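Local coordinates for tailspike protein (Siphovirus 9NA, PDB 3RIQ), which probably binds the lipopolysaccharide O-antigen of Salmonella and cleaves it as an endorhamnosidase, serving the phage as its receptor-recognition tailspike, at residues I333-V338 with D355-T360; R383-H388 with S402-V407. All blocks are in the same frame, centred on the assembly; numbering follows the deposited sequence. Where two conformers were deposited one is given.

Contact 1 of 2, residues I333-V338 with D355-T360; sequences IIDNVV and DITNIT
D335 carries its carboxylate anti to the backbone N, and T357 turns OG1 in between its own N and carbonyl carbon (chi1 56°); the two side chains meet obliquely on the outer face of adjoining parallel strands. T357 OG1 donates to D335 OD1 over 2.5 Å, reaching it on the anti side and somewhat out of the carboxylate plane. The syn lone pair of the same oxygen takes the amide hydrogen of N358, with ND2 2.9 Å from D335 OD1 and the bond nearly straight at 168°. The carboxylate and amide planes are 74° apart, and two donors of the later strand, one hydroxyl and one amide, grip the single oxygen OD1. A water spans the same region, donating to I334 O and to T357 OG1. These are successive coils of the right-handed beta-helix of the P22 tailspike family, residue paired with residue and the strands almost exactly parallel. N336 and N358 both take positive phi, bending the two strands together at matching positions; V337 N still reaches N358 O at 3.2 Å, and T360 N reaches V337 O at 2.9 Å. N336 ND2 hydrogen-bonds N314 OD1 on the preceding coil. On the inward face I359 folds CD1 against V337 CB at 3.7 Å, while I334 CD1 rests 4.2 Å from I356 CG1, with W327 and M347 packing nearby. On the outer face V338 CG2 lies alongside T360 CB, and the second and third subunits close over this side, V338 of the second subunit packing on D335.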
ATOM      1  N   ILE A 333      -8.475   9.054   9.713  1.00 11.37           N
ATOM      2  CA  ILE A 333      -7.301   8.923   8.811  1.00 11.23           C
ATOM      3  C   ILE A 333      -7.638   7.881   7.767  1.00 11.47           C
ATOM      4  O   ILE A 333      -8.004   6.773   8.117  1.00 12.37           O
ATOM      5  CB  ILE A 333      -6.010   8.559   9.598  1.00 11.98           C
ATOM      6  CG1 ILE A 333      -5.647   9.707  10.528  1.00 13.77           C
ATOM      7  CG2 ILE A 333      -4.864   8.222   8.628  1.00 13.12           C
ATOM      8  CD1 ILE A 333      -4.548   9.377  11.544  1.00 15.92           C
ATOM      9  N   ILE A 334      -7.581   8.270   6.493  1.00 11.43           N
ATOM     10  CA  ILE A 334      -7.895   7.374   5.382  1.00 10.97           C
ATOM     11  C   ILE A 334      -6.695   7.350   4.471  1.00 10.80           C
ATOM     12  O   ILE A 334      -6.269   8.405   4.002  1.00 12.78           O
ATOM     13  CB  ILE A 334      -9.164   7.822   4.570  1.00 12.08           C
ATOM     14  CG1 ILE A 334     -10.392   7.906   5.469  1.00 12.48           C
ATOM     15  CG2 ILE A 334      -9.447   6.830   3.427  1.00 13.86           C
ATOM     16  CD1 ILE A 334     -10.622   9.282   6.074  1.00 13.94           C
ATOM     17  N   ASP A 335      -6.129   6.167   4.227  1.00 10.93           N
ATOM     18  CA  ASP A 335      -4.966   6.048   3.337  1.00 10.88           C
ATOM     19  C   ASP A 335      -5.068   4.819   2.451  1.00 10.28           C
ATOM     20  O   ASP A 335      -5.341   3.728   2.960  1.00 11.58           O
ATOM     21  CB  ASP A 335      -3.638   5.975   4.146  1.00 12.21           C
ATOM     22  CG  ASP A 335      -2.430   5.793   3.233  1.00 12.32           C
ATOM     23  OD1 ASP A 335      -2.249   6.668   2.334  1.00 12.83           O
ATOM     24  OD2 ASP A 335      -1.699   4.777   3.325  1.00 13.33           O
ATOM     25  N   ASN A 336      -4.838   4.988   1.146  1.00 10.36           N
ATOM     26  CA  ASN A 336      -4.795   3.863   0.219  1.00 10.57           C
ATOM     27  C   ASN A 336      -6.160   3.209   0.040  1.00 10.26           C
ATOM     28  O   ASN A 336      -6.452   2.129   0.581  1.00 12.29           O
ATOM     29  CB  ASN A 336      -3.708   2.831   0.568  1.00 10.66           C
ATOM     30  CG  ASN A 336      -3.598   1.741  -0.498  1.00 12.71           C
ATOM     31  OD1 ASN A 336      -4.208   1.848  -1.566  1.00 14.04           O
ATOM     32  ND2 ASN A 336      -2.874   0.659  -0.188  1.00 15.81           N
ATOM     33  N   VAL A 337      -6.999   3.885  -0.730  1.00 10.38           N
ATOM     34  CA  VAL A 337      -8.328   3.378  -1.070  1.00 11.21           C
ATOM     35  C   VAL A 337      -8.417   3.385  -2.582  1.00 11.62           C
ATOM     36  O   VAL A 337      -8.174   4.421  -3.210  1.00 11.96           O
ATOM     37  CB  VAL A 337      -9.444   4.261  -0.471  1.00 11.63           C
ATOM     38  CG1 VAL A 337     -10.828   3.811  -0.960  1.00 13.69           C
ATOM     39  CG2 VAL A 337      -9.363   4.265   1.087  1.00 13.15           C
ATOM     40  N   VAL A 338      -8.767   2.231  -3.155  1.00 10.72           N
ATOM     41  CA  VAL A 338      -8.867   2.083  -4.625  1.00 11.15           C
ATOM     42  C   VAL A 338     -10.269   1.606  -4.934  1.00 11.67           C
ATOM     43  O   VAL A 338     -10.695   0.594  -4.375  1.00 12.00           O
ATOM     44  CB  VAL A 338      -7.851   1.002  -5.138  1.00 12.15           C
ATOM     45  CG1 VAL A 338      -8.030   0.700  -6.624  1.00 13.38           C
ATOM     46  CG2 VAL A 338      -6.400   1.421  -4.802  1.00 14.74           C
ATOM     47  N   ASP A 355      -8.246  13.436   7.119  1.00 12.14           N
ATOM     48  CA  ASP A 355      -6.982  13.358   6.402  1.00 11.90           C
ATOM     49  C   ASP A 355      -7.017  12.174   5.453  1.00 11.69           C
ATOM     50  O   ASP A 355      -7.173  11.038   5.893  1.00 12.67           O
ATOM     51  CB  ASP A 355      -5.839  13.232   7.398  1.00 13.55           C
ATOM     52  CG  ASP A 355      -5.546  14.542   8.058  1.00 13.67           C
ATOM     53  OD1 ASP A 355      -4.947  15.407   7.401  1.00 14.44           O
ATOM     54  OD2 ASP A 355      -5.916  14.733   9.223  1.00 15.72           O
ATOM     55  N   ILE A 356      -6.898  12.477   4.163  1.00 12.40           N
ATOM     56  CA  ILE A 356      -7.200  11.536   3.076  1.00 12.79           C
ATOM     57  C   ILE A 356      -6.026  11.465   2.135  1.00 13.44           C
ATOM     58  O   ILE A 356      -5.656  12.481   1.549  1.00 14.26           O
ATOM     59  CB  ILE A 356      -8.437  12.034   2.272  1.00 13.54           C
ATOM     60  CG1 ILE A 356      -9.662  12.206   3.174  1.00 14.50           C
ATOM     61  CG2 ILE A 356      -8.788  11.097   1.123  1.00 15.20           C
ATOM     62  CD1 ILE A 356     -10.822  12.925   2.515  1.00 14.95           C
ATOM     63  N   THR A 357      -5.452  10.281   1.980  1.00 12.55           N
ATOM     64  CA  THR A 357      -4.272  10.123   1.132  1.00 12.59           C
ATOM     65  C   THR A 357      -4.319   8.901   0.258  1.00 11.67           C
ATOM     66  O   THR A 357      -4.905   7.906   0.622  1.00 12.60           O
ATOM     67  CB  THR A 357      -2.948  10.053   1.969  1.00 11.31           C
ATOM     68  OG1 THR A 357      -3.022   9.007   2.942  1.00 13.43           O
ATOM     69  CG2 THR A 357      -2.671  11.368   2.695  1.00 13.32           C
ATOM     70  N   ASN A 358      -3.706   9.012  -0.922  1.00 11.59           N
ATOM     71  CA  ASN A 358      -3.510   7.851  -1.816  1.00 12.09           C
ATOM     72  C   ASN A 358      -4.806   7.186  -2.236  1.00 11.73           C
ATOM     73  O   ASN A 358      -5.027   5.985  -2.038  1.00 12.71           O
ATOM     74  CB  ASN A 358      -2.498   6.889  -1.183  1.00 12.35           C
ATOM     75  CG  ASN A 358      -1.133   7.535  -1.062  1.00 14.90           C
ATOM     76  OD1 ASN A 358      -0.601   8.032  -2.064  1.00 17.56           O
ATOM     77  ND2 ASN A 358      -0.611   7.621   0.141  1.00 15.07           N
ATOM     78  N   ILE A 359      -5.692   7.991  -2.814  1.00 11.71           N
ATOM     79  CA  ILE A 359      -6.981   7.526  -3.309  1.00 12.94           C
ATOM     80  C   ILE A 359      -6.904   7.343  -4.811  1.00 12.57           C
ATOM     81  O   ILE A 359      -6.399   8.244  -5.488  1.00 13.98           O
ATOM     82  CB  ILE A 359      -8.086   8.569  -3.011  1.00 12.58           C
ATOM     83  CG1 ILE A 359      -8.078   8.963  -1.542  1.00 13.38           C
ATOM     84  CG2 ILE A 359      -9.460   8.052  -3.444  1.00 14.51           C
ATOM     85  CD1 ILE A 359      -8.370   7.836  -0.569  1.00 14.55           C
ATOM     86  N   THR A 360      -7.407   6.218  -5.334  1.00 12.50           N
ATOM     87  CA  THR A 360      -7.459   5.945  -6.774  1.00 12.98           C
ATOM     88  C   THR A 360      -8.901   5.572  -7.093  1.00 13.20           C
ATOM     89  O   THR A 360      -9.416   4.601  -6.534  1.00 13.10           O
ATOM     90  CB  THR A 360      -6.509   4.792  -7.136  1.00 13.04           C
ATOM     91  OG1 THR A 360      -5.169   5.189  -6.788  1.00 15.87           O
ATOM     92  CG2 THR A 360      -6.537   4.518  -8.644  1.00 14.74           C
TER
HETATM   93  O   HOH W   1      -3.988   9.454   5.431  1.00 16.43           O

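Contact 2 of 2, residues R383-H388 with S402-V407; sequences RGIMVH and SEVSNV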
ATOM      1  N   ARG A 383      -4.327  14.299  -0.330  1.00 13.76           N
ATOM      2  CA  ARG A 383      -2.954  14.286  -0.897  1.00 14.02           C
ATOM      3  C   ARG A 383      -2.771  12.991  -1.662  1.00 13.42           C
ATOM      4  O   ARG A 383      -2.894  11.917  -1.070  1.00 14.20           O
ATOM      5  CB  ARG A 383      -1.839  14.424   0.153  1.00 14.33           C
ATOM      6  CG  ARG A 383      -1.926  15.594   1.123  1.00 16.84           C
ATOM      7  CD  ARG A 383      -2.463  15.147   2.421  1.00 19.91           C
ATOM      8  NE  ARG A 383      -2.446  16.132   3.509  1.00 17.48           N
ATOM      9  CZ  ARG A 383      -2.974  15.873   4.712  1.00 15.26           C
ATOM     10  NH1 ARG A 383      -3.530  14.676   4.957  1.00 17.87           N
ATOM     11  NH2 ARG A 383      -2.971  16.798   5.658  1.00 17.86           N
ATOM     12  N   GLY A 384      -2.446  13.082  -2.946  1.00 13.29           N
ATOM     13  CA  GLY A 384      -2.190  11.893  -3.726  1.00 12.85           C
ATOM     14  C   GLY A 384      -3.493  11.297  -4.202  1.00 13.19           C
ATOM     15  O   GLY A 384      -4.004  10.352  -3.607  1.00 14.05           O
ATOM     16  N   ILE A 385      -4.053  11.894  -5.243  1.00 12.73           N
ATOM     17  CA  ILE A 385      -5.372  11.535  -5.737  1.00 13.67           C
ATOM     18  C   ILE A 385      -5.235  11.195  -7.220  1.00 13.89           C
ATOM     19  O   ILE A 385      -4.668  11.978  -7.989  1.00 14.45           O
ATOM     20  CB  ILE A 385      -6.341  12.747  -5.556  1.00 12.72           C
ATOM     21  CG1 ILE A 385      -6.348  13.231  -4.080  1.00 14.51           C
ATOM     22  CG2 ILE A 385      -7.750  12.405  -6.123  1.00 14.81           C
ATOM     23  CD1 ILE A 385      -6.838  12.208  -3.021  1.00 16.14           C
ATOM     24  N   MET A 386      -5.754  10.037  -7.629  1.00 13.58           N
ATOM     25  CA  MET A 386      -5.782   9.686  -9.053  1.00 13.83           C
ATOM     26  C   MET A 386      -7.217   9.361  -9.425  1.00 14.03           C
ATOM     27  O   MET A 386      -7.870   8.538  -8.768  1.00 14.46           O
ATOM     28  CB  MET A 386      -4.852   8.497  -9.341  1.00 13.96           C
ATOM     29  CG  MET A 386      -3.362   8.811  -9.164  1.00 15.78           C
ATOM     30  SD  MET A 386      -2.301   7.572  -9.897  1.00 17.79           S
ATOM     31  CE  MET A 386      -2.595   6.158  -8.862  1.00 18.01           C
ATOM     32  N   VAL A 387      -7.743  10.038 -10.444  1.00 13.03           N
ATOM     33  CA  VAL A 387      -9.073   9.739 -10.963  1.00 13.78           C
ATOM     34  C   VAL A 387      -8.985   9.343 -12.438  1.00 14.73           C
ATOM     35  O   VAL A 387      -8.240   9.954 -13.212  1.00 15.62           O
ATOM     36  CB  VAL A 387      -9.967  10.980 -10.820  1.00 13.76           C
ATOM     37  CG1 VAL A 387     -11.317  10.792 -11.517  1.00 14.76           C
ATOM     38  CG2 VAL A 387     -10.209  11.282  -9.323  1.00 16.19           C
ATOM     39  N   HIS A 388      -9.745   8.336 -12.841  1.00 14.35           N
ATOM     40  CA  HIS A 388      -9.889   8.028 -14.264  1.00 14.76           C
ATOM     41  C   HIS A 388     -11.351   7.818 -14.548  1.00 15.45           C
ATOM     42  O   HIS A 388     -11.851   6.717 -14.416  1.00 15.57           O
ATOM     43  CB  HIS A 388      -9.075   6.788 -14.662  1.00 15.25           C
ATOM     44  CG  HIS A 388      -8.995   6.581 -16.139  1.00 16.22           C
ATOM     45  ND1 HIS A 388      -8.092   5.726 -16.720  1.00 18.18           N
ATOM     46  CD2 HIS A 388      -9.667   7.174 -17.158  1.00 16.78           C
ATOM     47  CE1 HIS A 388      -8.236   5.764 -18.037  1.00 16.14           C
ATOM     48  NE2 HIS A 388      -9.177   6.646 -18.329  1.00 17.77           N
ATOM     49  N   SER A 402     -12.294  21.938   0.653  1.00 16.16           N
ATOM     50  CA  SER A 402     -11.108  21.131   0.963  1.00 15.69           C
ATOM     51  C   SER A 402      -9.873  21.653   0.268  1.00 15.61           C
ATOM     52  O   SER A 402      -9.976  22.465  -0.656  1.00 16.46           O
ATOM     53  CB  SER A 402     -11.350  19.680   0.574  1.00 15.51           C
ATOM     54  OG  SER A 402     -12.423  19.138   1.325  1.00 17.26           O
ATOM     55  N   GLU A 403      -8.709  21.188   0.702  1.00 15.92           N
ATOM     56  CA  GLU A 403      -7.479  21.423  -0.043  1.00 15.65           C
ATOM     57  C   GLU A 403      -6.962  20.118  -0.630  1.00 15.26           C
ATOM     58  O   GLU A 403      -7.169  19.042  -0.062  1.00 16.05           O
ATOM     59  CB  GLU A 403      -6.441  22.102   0.820  1.00 16.74           C
ATOM     60  CG  GLU A 403      -5.947  21.284   1.968  1.00 17.41           C
ATOM     61  CD  GLU A 403      -4.924  22.062   2.772  1.00 18.93           C
ATOM     62  OE1 GLU A 403      -3.936  22.552   2.180  1.00 21.98           O
ATOM     63  OE2 GLU A 403      -5.096  22.202   3.989  1.00 21.13           O
ATOM     64  N   VAL A 404      -6.301  20.227  -1.775  1.00 14.79           N
ATOM     65  CA  VAL A 404      -5.836  19.079  -2.537  0.50 15.70           C
ATOM     66  C   VAL A 404      -4.355  19.256  -2.909  1.00 15.59           C
ATOM     67  O   VAL A 404      -3.905  20.376  -3.129  1.00 17.42           O
ATOM     68  CB  VAL A 404      -6.686  18.952  -3.832  0.50 15.85           C
ATOM     69  CG1 VAL A 404      -6.378  17.678  -4.554  0.50 16.76           C
ATOM     70  CG2 VAL A 404      -8.178  18.988  -3.519  0.50 15.96           C
ATOM     71  N   SER A 405      -3.626  18.149  -2.992  1.00 15.07           N
ATOM     72  CA  SER A 405      -2.249  18.151  -3.504  0.50 14.81           C
ATOM     73  C   SER A 405      -1.993  16.842  -4.244  1.00 14.38           C
ATOM     74  O   SER A 405      -2.569  15.802  -3.902  1.00 14.81           O
ATOM     75  CB  SER A 405      -1.250  18.337  -2.370  0.50 14.92           C
ATOM     76  OG  SER A 405      -1.302  17.223  -1.513  0.50 14.90           O
ATOM     77  N   ASN A 406      -1.161  16.907  -5.289  1.00 14.99           N
ATOM     78  CA  ASN A 406      -0.762  15.725  -6.075  1.00 15.14           C
ATOM     79  C   ASN A 406      -1.973  15.003  -6.651  1.00 15.13           C
ATOM     80  O   ASN A 406      -2.261  13.867  -6.290  1.00 14.58           O
ATOM     81  CB  ASN A 406       0.144  14.782  -5.272  1.00 15.60           C
ATOM     82  CG  ASN A 406       0.698  13.649  -6.128  1.00 19.11           C
ATOM     83  OD1 ASN A 406       0.803  13.785  -7.326  1.00 22.56           O
ATOM     84  ND2 ASN A 406       0.979  12.502  -5.517  1.00 20.42           N
ATOM     85  N   VAL A 407      -2.708  15.706  -7.500  1.00 14.67           N
ATOM     86  CA  VAL A 407      -3.902  15.182  -8.147  1.00 14.94           C
ATOM     87  C   VAL A 407      -3.628  14.948  -9.625  1.00 14.86           C
ATOM     88  O   VAL A 407      -3.020  15.791 -10.303  1.00 15.41           O
ATOM     89  CB  VAL A 407      -5.124  16.156  -8.011  1.00 15.83           C
ATOM     90  CG1 VAL A 407      -6.355  15.545  -8.613  1.00 16.66           C
ATOM     91  CG2 VAL A 407      -5.369  16.479  -6.594  1.00 18.68           C
TER
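Two backbone bonds join the coils at their corner: G384 N donates to S405 O and I385 N to N406 O, each at 2.9 Å and each 166° at the hydrogen. G384 and N406, both at positive phi, sit opposite one another where each chain turns from one face of the beta-helix to the next. The N406 side chain lies against the glycine, ND2 being 3.7 Å from G384 CA. Next to the corner, R383 bends at chi2 (100°), and its CG passes 3.2 Å from S405 OG in one of the two conformers of that serine. The guanidinium then leads away from this pair, to a salt bridge with D355 and a hydrogen bond from NE to H388 ND1 of the second subunit. On the inward face I385 CB meets V407 CG2 at 4.0 Å, and I374 adds to this hydrophobic interior. Across this corner, then, main-chain bonds and aliphatic packing do the joining, while the guanidinium of R383 probably serves the salt bridge to the preceding coil and the hydrogen bond to a neighbouring subunit.

Contacts 1 and 2 are both buried and follow one another along the beta-helix, their centres about 10 Å apart. Strand 355-362 pairs with 381-388 between them: M386 N lies 2.9 Å from I359 O, a probable hydrogen bond. Contact 1 keeps its register through all six residue pairs and buries 502 Å², whereas contact 2 holds register for three pairs around the corner and buries 271 Å². Side-chain hydrogen bonds cross contact 1 but not contact 2. Aliphatic residues fill the interior in both, and each touches neighbouring subunits on the outer side.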